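Local coordinates for protein probable acetyltransferase (Agrobacterium tumefaciens, PDB 2GE3) that probably transfers the acetyl group of acetyl coenzyme A to an acceptor, as expected of a GNAT-family acetyltransferase, at residues I122-H127 with I140-E145; R32-F37 with A128-A133. One frame throughout, in Å; residues are numbered along the deposited sequence.

Contact 1: residues I122-H127 with I140-E145; sequences IELSVH and IGFAHE. With ACO (acetyl coenzyme *a), chain E.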
ATOM      1  N   ILE A 122      -8.542  -3.427  -9.627  1.00 22.81           N
ATOM      2  CA  ILE A 122      -8.148  -4.431  -8.663  1.00 23.57           C
ATOM      3  C   ILE A 122      -6.609  -4.707  -8.723  1.00 24.54           C
ATOM      4  O   ILE A 122      -6.074  -5.011  -9.747  1.00 22.85           O
ATOM      5  CB  ILE A 122      -8.925  -5.744  -8.728  1.00 22.36           C
ATOM      6  CG1 ILE A 122     -10.417  -5.531  -8.845  1.00 24.11           C
ATOM      7  CG2 ILE A 122      -8.554  -6.628  -7.476  1.00 25.31           C
ATOM      8  CD1 ILE A 122     -11.053  -4.579  -7.740  1.00 21.82           C
ATOM      9  N   GLU A 123      -5.929  -4.561  -7.585  1.00 25.55           N
ATOM     10  CA  GLU A 123      -4.492  -4.706  -7.549  1.00 27.86           C
ATOM     11  C   GLU A 123      -4.081  -5.711  -6.486  1.00 25.00           C
ATOM     12  O   GLU A 123      -4.870  -6.038  -5.612  1.00 25.15           O
ATOM     13  CB  GLU A 123      -3.795  -3.322  -7.401  1.00 26.95           C
ATOM     14  CG  GLU A 123      -3.781  -2.782  -6.026  1.00 32.68           C
ATOM     15  CD  GLU A 123      -3.310  -1.234  -5.901  1.00 37.55           C
ATOM     16  OE1 GLU A 123      -2.746  -0.991  -4.808  1.00 45.05           O
ATOM     17  OE2 GLU A 123      -3.446  -0.335  -6.824  1.00 44.66           O
ATOM     18  N   LEU A 124      -2.898  -6.286  -6.676  1.00 25.03           N
ATOM     19  CA  LEU A 124      -2.340  -7.361  -5.850  1.00 25.16           C
ATOM     20  C   LEU A 124      -0.837  -7.334  -5.936  1.00 26.79           C
ATOM     21  O   LEU A 124      -0.221  -6.769  -6.878  1.00 27.44           O
ATOM     22  CB  LEU A 124      -2.937  -8.747  -6.214  1.00 24.98           C
ATOM     23  CG  LEU A 124      -2.764  -9.411  -7.558  1.00 24.24           C
ATOM     24  CD1 LEU A 124      -1.255  -9.934  -7.789  1.00 22.16           C
ATOM     25  CD2 LEU A 124      -3.794 -10.502  -7.707  1.00 23.18           C
ATOM     26  N   SER A 125      -0.225  -7.862  -4.900  1.00 28.70           N
ATOM     27  CA  SER A 125       1.218  -8.104  -4.856  1.00 29.56           C
ATOM     28  C   SER A 125       1.450  -9.586  -4.645  1.00 28.23           C
ATOM     29  O   SER A 125       0.769 -10.158  -3.833  1.00 29.43           O
ATOM     30  CB  SER A 125       1.784  -7.356  -3.668  1.00 29.52           C
ATOM     31  OG  SER A 125       1.954  -6.002  -4.156  1.00 42.23           O
ATOM     32  N   VAL A 126       2.389 -10.197  -5.356  1.00 25.14           N
ATOM     33  CA  VAL A 126       2.675 -11.604  -5.224  1.00 24.38           C
ATOM     34  C   VAL A 126       4.198 -11.859  -5.168  1.00 26.25           C
ATOM     35  O   VAL A 126       4.960 -11.203  -5.893  1.00 26.06           O
ATOM     36  CB  VAL A 126       1.957 -12.406  -6.376  1.00 23.78           C
ATOM     37  CG1 VAL A 126       2.481 -11.965  -7.805  1.00 17.49           C
ATOM     38  CG2 VAL A 126       2.067 -13.837  -6.195  1.00 20.30           C
ATOM     39  N   HIS A 127       4.629 -12.812  -4.332  1.00 25.96           N
ATOM     40  CA  HIS A 127       6.027 -13.182  -4.295  1.00 24.90           C
ATOM     41  C   HIS A 127       6.477 -13.717  -5.627  1.00 25.20           C
ATOM     42  O   HIS A 127       5.786 -14.546  -6.253  1.00 25.29           O
ATOM     43  CB  HIS A 127       6.359 -14.180  -3.148  1.00 23.92           C
ATOM     44  CG  HIS A 127       6.027 -13.694  -1.772  1.00 24.17           C
ATOM     45  ND1 HIS A 127       6.064 -14.510  -0.667  1.00 32.95           N
ATOM     46  CD2 HIS A 127       5.641 -12.478  -1.308  1.00 28.76           C
ATOM     47  CE1 HIS A 127       5.670 -13.840   0.402  1.00 30.62           C
ATOM     48  NE2 HIS A 127       5.371 -12.614   0.032  1.00 31.18           N
ATOM     49  N   ILE A 140      -6.504 -15.643 -14.995  1.00 29.19           N
ATOM     50  CA  ILE A 140      -7.710 -14.849 -14.749  1.00 27.63           C
ATOM     51  C   ILE A 140      -7.697 -13.532 -15.558  1.00 27.33           C
ATOM     52  O   ILE A 140      -8.736 -13.009 -15.793  1.00 25.20           O
ATOM     53  CB  ILE A 140      -7.833 -14.517 -13.244  1.00 28.55           C
ATOM     54  CG1 ILE A 140      -8.042 -15.808 -12.417  1.00 27.12           C
ATOM     55  CG2 ILE A 140      -8.970 -13.519 -12.981  1.00 30.02           C
ATOM     56  CD1 ILE A 140      -9.196 -16.691 -12.772  1.00 24.36           C
ATOM     57  N   GLY A 141      -6.516 -13.001 -15.945  1.00 26.28           N
ATOM     58  CA  GLY A 141      -6.421 -11.811 -16.767  1.00 23.91           C
ATOM     59  C   GLY A 141      -5.759 -10.610 -16.027  1.00 25.23           C
ATOM     60  O   GLY A 141      -5.802  -9.498 -16.525  1.00 23.86           O
ATOM     61  N   PHE A 142      -5.058 -10.829 -14.895  1.00 24.85           N
ATOM     62  CA  PHE A 142      -4.236  -9.761 -14.295  1.00 23.94           C
ATOM     63  C   PHE A 142      -3.037  -9.473 -15.211  1.00 24.67           C
ATOM     64  O   PHE A 142      -2.534 -10.361 -15.813  1.00 25.66           O
ATOM     65  CB  PHE A 142      -3.754 -10.101 -12.901  1.00 22.41           C
ATOM     66  CG  PHE A 142      -4.815  -9.930 -11.874  1.00 24.68           C
ATOM     67  CD1 PHE A 142      -5.830 -10.892 -11.726  1.00 22.47           C
ATOM     68  CD2 PHE A 142      -4.800  -8.822 -11.022  1.00 19.51           C
ATOM     69  CE1 PHE A 142      -6.807 -10.746 -10.745  1.00 27.40           C
ATOM     70  CE2 PHE A 142      -5.802  -8.654 -10.040  1.00 28.39           C
ATOM     71  CZ  PHE A 142      -6.791  -9.622  -9.870  1.00 24.57           C
ATOM     72  N   ALA A 143      -2.682  -8.207 -15.365  1.00 23.74           N
ATOM     73  CA  ALA A 143      -1.518  -7.751 -16.056  1.00 23.53           C
ATOM     74  C   ALA A 143      -0.380  -7.514 -15.045  1.00 24.13           C
ATOM     75  O   ALA A 143      -0.588  -6.953 -13.918  1.00 23.94           O
ATOM     76  CB  ALA A 143      -1.861  -6.422 -16.825  1.00 20.85           C
ATOM     77  N   HIS A 144       0.841  -7.848 -15.470  1.00 23.76           N
ATOM     78  CA  HIS A 144       1.984  -7.436 -14.731  1.00 23.80           C
ATOM     79  C   HIS A 144       2.207  -5.951 -14.827  1.00 25.86           C
ATOM     80  O   HIS A 144       2.183  -5.367 -15.931  1.00 25.02           O
ATOM     81  CB  HIS A 144       3.254  -8.204 -15.267  1.00 23.89           C
ATOM     82  CG  HIS A 144       3.245  -9.671 -14.911  1.00 22.62           C
ATOM     83  ND1 HIS A 144       3.645 -10.128 -13.682  1.00 23.03           N
ATOM     84  CD2 HIS A 144       2.856 -10.767 -15.608  1.00 22.97           C
ATOM     85  CE1 HIS A 144       3.568 -11.445 -13.646  1.00 26.10           C
ATOM     86  NE2 HIS A 144       3.046 -11.854 -14.789  1.00 27.17           N
ATOM     87  N   GLU A 145       2.570  -5.355 -13.694  1.00 26.37           N
ATOM     88  CA  GLU A 145       2.741  -3.908 -13.623  1.00 27.85           C
ATOM     89  C   GLU A 145       4.095  -3.512 -13.137  1.00 28.19           C
ATOM     90  O   GLU A 145       4.367  -2.347 -13.202  1.00 30.43           O
ATOM     91  CB  GLU A 145       1.726  -3.230 -12.703  1.00 25.94           C
ATOM     92  CG  GLU A 145       0.355  -3.189 -13.360  1.00 28.95           C
ATOM     93  CD  GLU A 145      -0.561  -2.165 -12.685  1.00 29.29           C
ATOM     94  OE1 GLU A 145      -1.369  -1.533 -13.403  1.00 24.23           O
ATOM     95  OE2 GLU A 145      -0.449  -2.008 -11.419  1.00 29.42           O
TER
HETATM   96  N1A ACO E1301       3.920 -23.443 -11.558  1.00 27.30           N
HETATM   97  C2A ACO E1301       3.259 -22.959 -12.610  1.00 26.45           C
HETATM   98  N3A ACO E1301       1.925 -23.095 -12.707  1.00 28.57           N
HETATM   99  C4A ACO E1301       1.222 -23.758 -11.754  1.00 24.63           C
HETATM  100  C5A ACO E1301       1.869 -24.283 -10.588  1.00 27.84           C
HETATM  101  C6A ACO E1301       3.315 -24.102 -10.524  1.00 28.23           C
HETATM  102  N6A ACO E1301       3.946 -24.595  -9.379  1.00 27.35           N
HETATM  103  N7A ACO E1301       0.919 -24.949  -9.817  1.00 25.35           N
HETATM  104  C8A ACO E1301      -0.272 -24.809 -10.402  1.00 23.91           C
HETATM  105  N9A ACO E1301      -0.072 -24.133 -11.565  1.00 27.10           N
HETATM  106  C1B ACO E1301      -1.133 -23.751 -12.462  1.00 26.83           C
HETATM  107  C2B ACO E1301      -2.222 -24.784 -12.697  1.00 28.46           C
HETATM  108  O2B ACO E1301      -1.808 -25.526 -13.864  1.00 29.50           O
HETATM  109  C3B ACO E1301      -3.366 -23.784 -12.923  1.00 32.14           C
HETATM  110  O3B ACO E1301      -3.178 -23.158 -14.202  1.00 39.90           O
HETATM  111  P3B ACO E1301      -3.763 -23.691 -15.640  1.00 43.51           P
HETATM  112  O7A ACO E1301      -3.112 -24.997 -16.081  1.00 49.48           O
HETATM  113  O8A ACO E1301      -3.250 -22.508 -16.465  1.00 46.38           O
HETATM  114  O9A ACO E1301      -5.198 -24.002 -15.370  1.00 45.26           O
HETATM  115  C4B ACO E1301      -3.136 -22.636 -11.938  1.00 29.90           C
HETATM  116  O4B ACO E1301      -1.724 -22.610 -11.776  1.00 28.96           O
HETATM  117  C5B ACO E1301      -3.780 -22.931 -10.554  1.00 29.70           C
HETATM  118  O5B ACO E1301      -5.180 -22.724 -10.668  1.00 21.21           O
HETATM  119  P1A ACO E1301      -6.218 -23.075  -9.576  1.00 26.44           P
HETATM  120  O1A ACO E1301      -7.386 -22.247  -9.958  1.00 29.36           O
HETATM  121  O2A ACO E1301      -6.137 -24.585  -9.643  1.00 29.82           O
HETATM  122  O3A ACO E1301      -5.475 -22.471  -8.265  1.00 24.09           O
HETATM  123  P2A ACO E1301      -5.676 -22.779  -6.745  1.00 25.95           P
HETATM  124  O4A ACO E1301      -6.976 -23.388  -6.321  1.00 28.81           O
HETATM  125  O5A ACO E1301      -4.428 -23.534  -6.377  1.00 23.99           O
HETATM  126  O6A ACO E1301      -5.631 -21.256  -6.121  1.00 24.13           O
HETATM  127  CBP ACO E1301      -3.869 -20.031  -4.950  1.00 26.35           C
HETATM  128  CCP ACO E1301      -4.430 -20.479  -6.310  1.00 20.44           C
HETATM  129  CDP ACO E1301      -2.487 -19.352  -5.229  1.00 19.66           C
HETATM  130  CEP ACO E1301      -4.824 -19.071  -4.240  1.00 22.53           C
HETATM  131  CAP ACO E1301      -3.729 -21.220  -3.916  1.00 25.06           C
HETATM  132  OAP ACO E1301      -2.873 -22.152  -4.529  1.00 23.00           O
HETATM  133  C9P ACO E1301      -3.163 -20.952  -2.549  1.00 24.39           C
HETATM  134  O9P ACO E1301      -3.916 -20.645  -1.626  1.00 26.41           O
HETATM  135  N8P ACO E1301      -1.835 -21.077  -2.354  1.00 22.09           N
HETATM  136  C7P ACO E1301      -1.274 -20.698  -1.036  1.00 18.57           C
HETATM  137  C6P ACO E1301      -1.543 -19.263  -0.635  1.00 19.76           C
HETATM  138  C5P ACO E1301      -1.299 -18.180  -1.659  1.00 19.64           C
HETATM  139  O5P ACO E1301      -0.370 -18.215  -2.460  1.00 23.36           O
HETATM  140  N4P ACO E1301      -2.127 -17.129  -1.599  1.00 24.43           N
HETATM  141  C3P ACO E1301      -2.221 -16.193  -2.701  1.00 29.40           C
HETATM  142  C2P ACO E1301      -0.933 -15.412  -2.800  1.00 42.06           C
HETATM  143  S1P ACO E1301      -0.770 -14.332  -1.399  1.00 51.74           S
HETATM  144  C   ACO E1301      -0.033 -13.410  -2.582  1.00 46.42           C
HETATM  145  O   ACO E1301      -0.341 -13.619  -3.724  1.00 44.11           O
HETATM  146  CH3 ACO E1301       0.882 -12.321  -2.081  1.00 47.99           C
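The ring of Phe142 carries the methyl CD2 of Leu124 over one face, 3.6 Å above the plane and displaced toward the rim. This is a CH-pi contact: Leu124 CD2 stands 3.8 Å from the centroid of the Phe142 ring, 21° off the ring normal, and its closest ring atom is CE2. Obliquely to the same ring comes the carbonyl of Ile122, with Ile122 O 3.7 Å from Phe142 CE2. Ile122 adds a looser apolar touch through its branch methyl, Ile122 CG2 lying 4.2 Å from Phe142 CZ, while the end of the side chain leads away, and Ile122 packs on Leu111 of helix 102-117. Leu124 reaches the ring because its CG sits between the backbone N and the carbonyl carbon (Leu124 chi1 63°), a placement that swings CD2 across to Phe142 although the CB bond itself does not aim there.

In the GNAT fold these two pieces bracket helix 131-140: strand 121-127 leads into it, and the chain leaves it through a Schellman motif at Gly141, whose positive phi turns the backbone toward strand 143-153. Phe142 is thus the first side chain after the helix to point back at strand 121-127. The two strands are not paired with each other, since strand 158-167 is inserted between them and takes the backbone bonds of Ile122, Leu124 and Val126. Tyr137 of the helix also packs on Leu124.

Near the contact two acids are held by arginine. Glu123 OE2 and Glu145 OE2, 5.7 Å apart, both form salt bridges to Arg121, which probably offsets their mutual repulsion; Glu145 OE1 also pairs with Arg149 of the second subunit. Farther along strand 121-127, Val126 CG2 approaches the acetyl oxygen O of acetyl coenzyme A at 3.5 Å.

Contact 2: residues R32-F37 with A128-A133; sequences RKYLSF and ADNARA. With ACO (acetyl coenzyme *a), chain E.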
ATOM      1  N   ARG A  32       4.232 -19.608   6.228  1.00 40.13           N
ATOM      2  CA  ARG A  32       5.272 -18.614   6.005  1.00 40.58           C
ATOM      3  C   ARG A  32       5.875 -18.632   4.599  1.00 40.39           C
ATOM      4  O   ARG A  32       7.041 -18.320   4.439  1.00 42.32           O
ATOM      5  CB  ARG A  32       6.394 -18.693   7.065  1.00 39.10           C
ATOM      6  CG  ARG A  32       5.949 -18.642   8.516  1.00 39.86           C
ATOM      7  CD  ARG A  32       7.185 -18.890   9.453  1.00 41.39           C
ATOM      8  NE  ARG A  32       7.573 -17.713  10.258  1.00 40.64           N
ATOM      9  CZ  ARG A  32       8.745 -17.127  10.214  1.00 46.98           C
ATOM     10  NH1 ARG A  32       9.709 -17.558   9.388  1.00 53.60           N
ATOM     11  NH2 ARG A  32       8.990 -16.108  11.025  1.00 51.15           N
ATOM     12  N   LYS A  33       5.114 -18.983   3.571  1.00 40.76           N
ATOM     13  CA  LYS A  33       5.677 -18.918   2.191  1.00 40.48           C
ATOM     14  C   LYS A  33       4.943 -18.032   1.222  1.00 37.42           C
ATOM     15  O   LYS A  33       5.511 -17.547   0.288  1.00 36.58           O
ATOM     16  CB  LYS A  33       5.933 -20.319   1.558  1.00 41.03           C
ATOM     17  CG  LYS A  33       5.573 -21.486   2.391  1.00 48.47           C
ATOM     18  CD  LYS A  33       6.379 -22.725   1.981  1.00 54.88           C
ATOM     19  CE  LYS A  33       6.206 -23.080   0.487  1.00 56.88           C
ATOM     20  NZ  LYS A  33       6.082 -24.586   0.432  1.00 61.36           N
ATOM     21  N   TYR A  34       3.681 -17.796   1.464  1.00 34.97           N
ATOM     22  CA  TYR A  34       2.862 -17.135   0.481  1.00 35.01           C
ATOM     23  C   TYR A  34       2.329 -15.778   0.909  1.00 35.47           C
ATOM     24  O   TYR A  34       2.344 -14.851   0.142  1.00 37.04           O
ATOM     25  CB  TYR A  34       1.708 -18.050   0.110  1.00 34.73           C
ATOM     26  CG  TYR A  34       2.093 -19.498  -0.090  1.00 34.46           C
ATOM     27  CD1 TYR A  34       1.713 -20.466   0.851  1.00 36.52           C
ATOM     28  CD2 TYR A  34       2.825 -19.915  -1.221  1.00 31.04           C
ATOM     29  CE1 TYR A  34       2.002 -21.843   0.659  1.00 33.87           C
ATOM     30  CE2 TYR A  34       3.156 -21.260  -1.411  1.00 29.70           C
ATOM     31  CZ  TYR A  34       2.724 -22.211  -0.465  1.00 35.71           C
ATOM     32  OH  TYR A  34       3.021 -23.542  -0.609  1.00 39.30           O
ATOM     33  N   LEU A  35       1.833 -15.652   2.127  1.00 36.52           N
ATOM     34  CA  LEU A  35       1.147 -14.422   2.554  1.00 36.83           C
ATOM     35  C   LEU A  35       2.100 -13.394   3.127  1.00 36.74           C
ATOM     36  O   LEU A  35       3.180 -13.747   3.589  1.00 36.94           O
ATOM     37  CB  LEU A  35       0.068 -14.817   3.630  1.00 35.53           C
ATOM     38  CG  LEU A  35      -1.065 -15.726   3.160  1.00 36.95           C
ATOM     39  CD1 LEU A  35      -2.133 -15.995   4.234  1.00 34.61           C
ATOM     40  CD2 LEU A  35      -1.674 -15.211   1.875  1.00 35.05           C
ATOM     41  N   SER A  36       1.664 -12.167   3.209  1.00 38.08           N
ATOM     42  CA  SER A  36       2.489 -11.113   3.813  1.00 42.39           C
ATOM     43  C   SER A  36       2.376 -10.965   5.332  1.00 43.59           C
ATOM     44  O   SER A  36       3.110 -10.176   5.950  1.00 44.30           O
ATOM     45  CB  SER A  36       2.183  -9.723   3.210  1.00 43.55           C
ATOM     46  OG  SER A  36       0.976  -9.194   3.758  1.00 49.53           O
ATOM     47  N   PHE A  37       1.429 -11.664   5.923  1.00 44.70           N
ATOM     48  CA  PHE A  37       1.447 -11.808   7.368  1.00 46.15           C
ATOM     49  C   PHE A  37       1.834 -13.264   7.701  1.00 44.17           C
ATOM     50  O   PHE A  37       1.604 -14.180   6.890  1.00 43.52           O
ATOM     51  CB  PHE A  37       0.117 -11.325   7.982  1.00 48.02           C
ATOM     52  CG  PHE A  37      -1.049 -11.835   7.292  1.00 50.88           C
ATOM     53  CD1 PHE A  37      -1.313 -11.459   5.999  1.00 56.74           C
ATOM     54  CD2 PHE A  37      -1.871 -12.744   7.908  1.00 56.57           C
ATOM     55  CE1 PHE A  37      -2.386 -11.955   5.341  1.00 57.30           C
ATOM     56  CE2 PHE A  37      -2.933 -13.246   7.267  1.00 54.85           C
ATOM     57  CZ  PHE A  37      -3.211 -12.844   5.981  1.00 55.16           C
ATOM     58  N   ALA A 128       7.660 -13.274  -6.070  1.00 25.89           N
ATOM     59  CA  ALA A 128       8.149 -13.599  -7.429  1.00 26.82           C
ATOM     60  C   ALA A 128       8.340 -15.103  -7.617  1.00 27.43           C
ATOM     61  O   ALA A 128       8.314 -15.627  -8.756  1.00 27.60           O
ATOM     62  CB  ALA A 128       9.434 -12.826  -7.838  1.00 24.55           C
ATOM     63  N   ASP A 129       8.545 -15.787  -6.508  1.00 28.24           N
ATOM     64  CA  ASP A 129       8.713 -17.213  -6.534  1.00 29.91           C
ATOM     65  C   ASP A 129       7.395 -18.026  -6.283  1.00 28.98           C
ATOM     66  O   ASP A 129       7.410 -19.245  -6.328  1.00 26.82           O
ATOM     67  CB  ASP A 129       9.864 -17.615  -5.599  1.00 31.79           C
ATOM     68  CG  ASP A 129       9.560 -17.340  -4.099  1.00 40.40           C
ATOM     69  OD1 ASP A 129       8.484 -16.765  -3.764  1.00 45.60           O
ATOM     70  OD2 ASP A 129      10.417 -17.714  -3.228  1.00 49.84           O
ATOM     71  N   ASN A 130       6.247 -17.346  -6.119  1.00 27.60           N
ATOM     72  CA  ASN A 130       4.977 -18.049  -5.941  1.00 26.94           C
ATOM     73  C   ASN A 130       4.394 -18.410  -7.318  1.00 26.74           C
ATOM     74  O   ASN A 130       3.477 -17.729  -7.790  1.00 25.95           O
ATOM     75  CB  ASN A 130       4.002 -17.155  -5.189  1.00 25.80           C
ATOM     76  CG  ASN A 130       2.752 -17.897  -4.711  1.00 23.13           C
ATOM     77  OD1 ASN A 130       2.437 -18.985  -5.159  1.00 23.68           O
ATOM     78  ND2 ASN A 130       2.075 -17.321  -3.730  1.00 21.49           N
ATOM     79  N   ALA A 131       4.948 -19.411  -7.999  1.00 26.01           N
ATOM     80  CA  ALA A 131       4.561 -19.601  -9.458  1.00 26.33           C
ATOM     81  C   ALA A 131       3.098 -20.044  -9.682  1.00 25.95           C
ATOM     82  O   ALA A 131       2.449 -19.734 -10.729  1.00 27.75           O
ATOM     83  CB  ALA A 131       5.604 -20.599 -10.160  1.00 25.66           C
ATOM     84  N   ARG A 132       2.553 -20.791  -8.709  1.00 22.77           N
ATOM     85  CA  ARG A 132       1.194 -21.181  -8.780  1.00 22.37           C
ATOM     86  C   ARG A 132       0.184 -19.963  -8.727  1.00 23.46           C
ATOM     87  O   ARG A 132      -0.769 -19.946  -9.517  1.00 22.41           O
ATOM     88  CB  ARG A 132       0.870 -22.244  -7.719  1.00 21.81           C
ATOM     89  CG  ARG A 132      -0.621 -22.386  -7.551  1.00 24.69           C
ATOM     90  CD  ARG A 132      -1.001 -23.652  -6.853  1.00 27.45           C
ATOM     91  NE  ARG A 132       0.102 -23.932  -5.972  1.00 39.09           N
ATOM     92  CZ  ARG A 132      -0.006 -23.690  -4.708  1.00 37.79           C
ATOM     93  NH1 ARG A 132      -1.199 -23.263  -4.375  1.00 49.39           N
ATOM     94  NH2 ARG A 132       0.944 -23.920  -3.832  1.00 32.21           N
ATOM     95  N   ALA A 133       0.406 -19.004  -7.790  1.00 21.28           N
ATOM     96  CA  ALA A 133      -0.430 -17.824  -7.677  1.00 21.89           C
ATOM     97  C   ALA A 133      -0.225 -17.027  -8.915  1.00 23.09           C
ATOM     98  O   ALA A 133      -1.209 -16.646  -9.503  1.00 25.00           O
ATOM     99  CB  ALA A 133      -0.105 -16.910  -6.393  1.00 19.87           C
TER
HETATM  100  N1A ACO E1301       3.920 -23.443 -11.558  1.00 27.30           N
HETATM  101  C2A ACO E1301       3.259 -22.959 -12.610  1.00 26.45           C
HETATM  102  N3A ACO E1301       1.925 -23.095 -12.707  1.00 28.57           N
HETATM  103  C4A ACO E1301       1.222 -23.758 -11.754  1.00 24.63           C
HETATM  104  C5A ACO E1301       1.869 -24.283 -10.588  1.00 27.84           C
HETATM  105  C6A ACO E1301       3.315 -24.102 -10.524  1.00 28.23           C
HETATM  106  N6A ACO E1301       3.946 -24.595  -9.379  1.00 27.35           N
HETATM  107  N7A ACO E1301       0.919 -24.949  -9.817  1.00 25.35           N
HETATM  108  C8A ACO E1301      -0.272 -24.809 -10.402  1.00 23.91           C
HETATM  109  N9A ACO E1301      -0.072 -24.133 -11.565  1.00 27.10           N
HETATM  110  C1B ACO E1301      -1.133 -23.751 -12.462  1.00 26.83           C
HETATM  111  C2B ACO E1301      -2.222 -24.784 -12.697  1.00 28.46           C
HETATM  112  O2B ACO E1301      -1.808 -25.526 -13.864  1.00 29.50           O
HETATM  113  C3B ACO E1301      -3.366 -23.784 -12.923  1.00 32.14           C
HETATM  114  O3B ACO E1301      -3.178 -23.158 -14.202  1.00 39.90           O
HETATM  115  P3B ACO E1301      -3.763 -23.691 -15.640  1.00 43.51           P
HETATM  116  O7A ACO E1301      -3.112 -24.997 -16.081  1.00 49.48           O
HETATM  117  O8A ACO E1301      -3.250 -22.508 -16.465  1.00 46.38           O
HETATM  118  O9A ACO E1301      -5.198 -24.002 -15.370  1.00 45.26           O
HETATM  119  C4B ACO E1301      -3.136 -22.636 -11.938  1.00 29.90           C
HETATM  120  O4B ACO E1301      -1.724 -22.610 -11.776  1.00 28.96           O
HETATM  121  C5B ACO E1301      -3.780 -22.931 -10.554  1.00 29.70           C
HETATM  122  O5B ACO E1301      -5.180 -22.724 -10.668  1.00 21.21           O
HETATM  123  P1A ACO E1301      -6.218 -23.075  -9.576  1.00 26.44           P
HETATM  124  O1A ACO E1301      -7.386 -22.247  -9.958  1.00 29.36           O
HETATM  125  O2A ACO E1301      -6.137 -24.585  -9.643  1.00 29.82           O
HETATM  126  O3A ACO E1301      -5.475 -22.471  -8.265  1.00 24.09           O
HETATM  127  P2A ACO E1301      -5.676 -22.779  -6.745  1.00 25.95           P
HETATM  128  O4A ACO E1301      -6.976 -23.388  -6.321  1.00 28.81           O
HETATM  129  O5A ACO E1301      -4.428 -23.534  -6.377  1.00 23.99           O
HETATM  130  O6A ACO E1301      -5.631 -21.256  -6.121  1.00 24.13           O
HETATM  131  CBP ACO E1301      -3.869 -20.031  -4.950  1.00 26.35           C
HETATM  132  CCP ACO E1301      -4.430 -20.479  -6.310  1.00 20.44           C
HETATM  133  CDP ACO E1301      -2.487 -19.352  -5.229  1.00 19.66           C
HETATM  134  CEP ACO E1301      -4.824 -19.071  -4.240  1.00 22.53           C
HETATM  135  CAP ACO E1301      -3.729 -21.220  -3.916  1.00 25.06           C
HETATM  136  OAP ACO E1301      -2.873 -22.152  -4.529  1.00 23.00           O
HETATM  137  C9P ACO E1301      -3.163 -20.952  -2.549  1.00 24.39           C
HETATM  138  O9P ACO E1301      -3.916 -20.645  -1.626  1.00 26.41           O
HETATM  139  N8P ACO E1301      -1.835 -21.077  -2.354  1.00 22.09           N
HETATM  140  C7P ACO E1301      -1.274 -20.698  -1.036  1.00 18.57           C
HETATM  141  C6P ACO E1301      -1.543 -19.263  -0.635  1.00 19.76           C
HETATM  142  C5P ACO E1301      -1.299 -18.180  -1.659  1.00 19.64           C
HETATM  143  O5P ACO E1301      -0.370 -18.215  -2.460  1.00 23.36           O
HETATM  144  N4P ACO E1301      -2.127 -17.129  -1.599  1.00 24.43           N
HETATM  145  C3P ACO E1301      -2.221 -16.193  -2.701  1.00 29.40           C
HETATM  146  C2P ACO E1301      -0.933 -15.412  -2.800  1.00 42.06           C
HETATM  147  S1P ACO E1301      -0.770 -14.332  -1.399  1.00 51.74           S
HETATM  148  C   ACO E1301      -0.033 -13.410  -2.582  1.00 46.42           C
HETATM  149  O   ACO E1301      -0.341 -13.619  -3.724  1.00 44.11           O
HETATM  150  CH3 ACO E1301       0.882 -12.321  -2.081  1.00 47.99           C
HETATM  151  O   HOH W   1       5.971 -18.083  -2.865  1.00 63.06           O
HETATM  152  O   HOH W   2       2.769 -14.715  -2.699  1.00 22.72           O
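Tyr34 and Asn130 cross at about a right angle, their ring and amide planes 40° apart, with Asn130 ND2 3.7 Å from Tyr34 CD2 and oblique to the ring. The ring is sandwiched: CB of the preceding Lys33 covers the centre of one face, and C7P of the pantetheine arm of acetyl coenzyme A lies 3.5 Å above the opposite face of the Tyr34 ring, offset toward the rim. Arg132 meets the far end of the tyrosine. Its guanidinium plane stands 71° from the ring, with Tyr34 OH at the guanidinium edge, in its plane, 3.9 Å from Arg132 NH2. A bend at chi3 turns the arginine, whose CB and CG run beside the adenine, back toward the pantetheine.

Asn130 is the N-cap of helix 131-140. With CG anti to the backbone N, its amide faces two ways: OD1 accepts a weak capping bond from Ala133 N, while Asn130 ND2 donates to the pantetheine carbonyl O5P of the cofactor at 2.9 Å in a nearly straight bond of 166°. The same ND2 donates to a water that in turn donates to Tyr34 O, and a second water donates to both Lys33 O and Asp129 OD1. These two waters join the loop 32-37 to the start of the helix. The residues line part of the cofactor pocket, where Leu35 CD2 packs against S1P.

The modelled approach of Arg132 NH1 to the cofactor hydroxyl OAP, 2.0 Å, is too short to be trusted as a bond. What the chemistry supports more firmly is an Asn130 amide with its oxygen turned to the helix, consistent with one defined orientation in which the nitrogen serves the cofactor carbonyl and a water.

How the contacts relate
Contacts 1 and 2 have centres 13 Å apart and are joined through the chain, since strand 121-127 of contact 1 runs directly into the 128-133 segment of contact 2, and the helix begun there ends at the 140-145 segment of contact 1. They also touch directly: His127 ND1 lies 3.2 Å from Lys33 O, a probable hydrogen bond tying the strand end to loop 32-37, and Val126 CG2 packs 3.8 Å from Ala133 CB. Contact 2 lines the pocket along the pantetheine and adenine, while strand 121-127 of contact 1 reaches it through Ser125 and Val126 beside the acetyl end. Each also reaches the second subunit, so cofactor site and dimer interface share neighbouring elements.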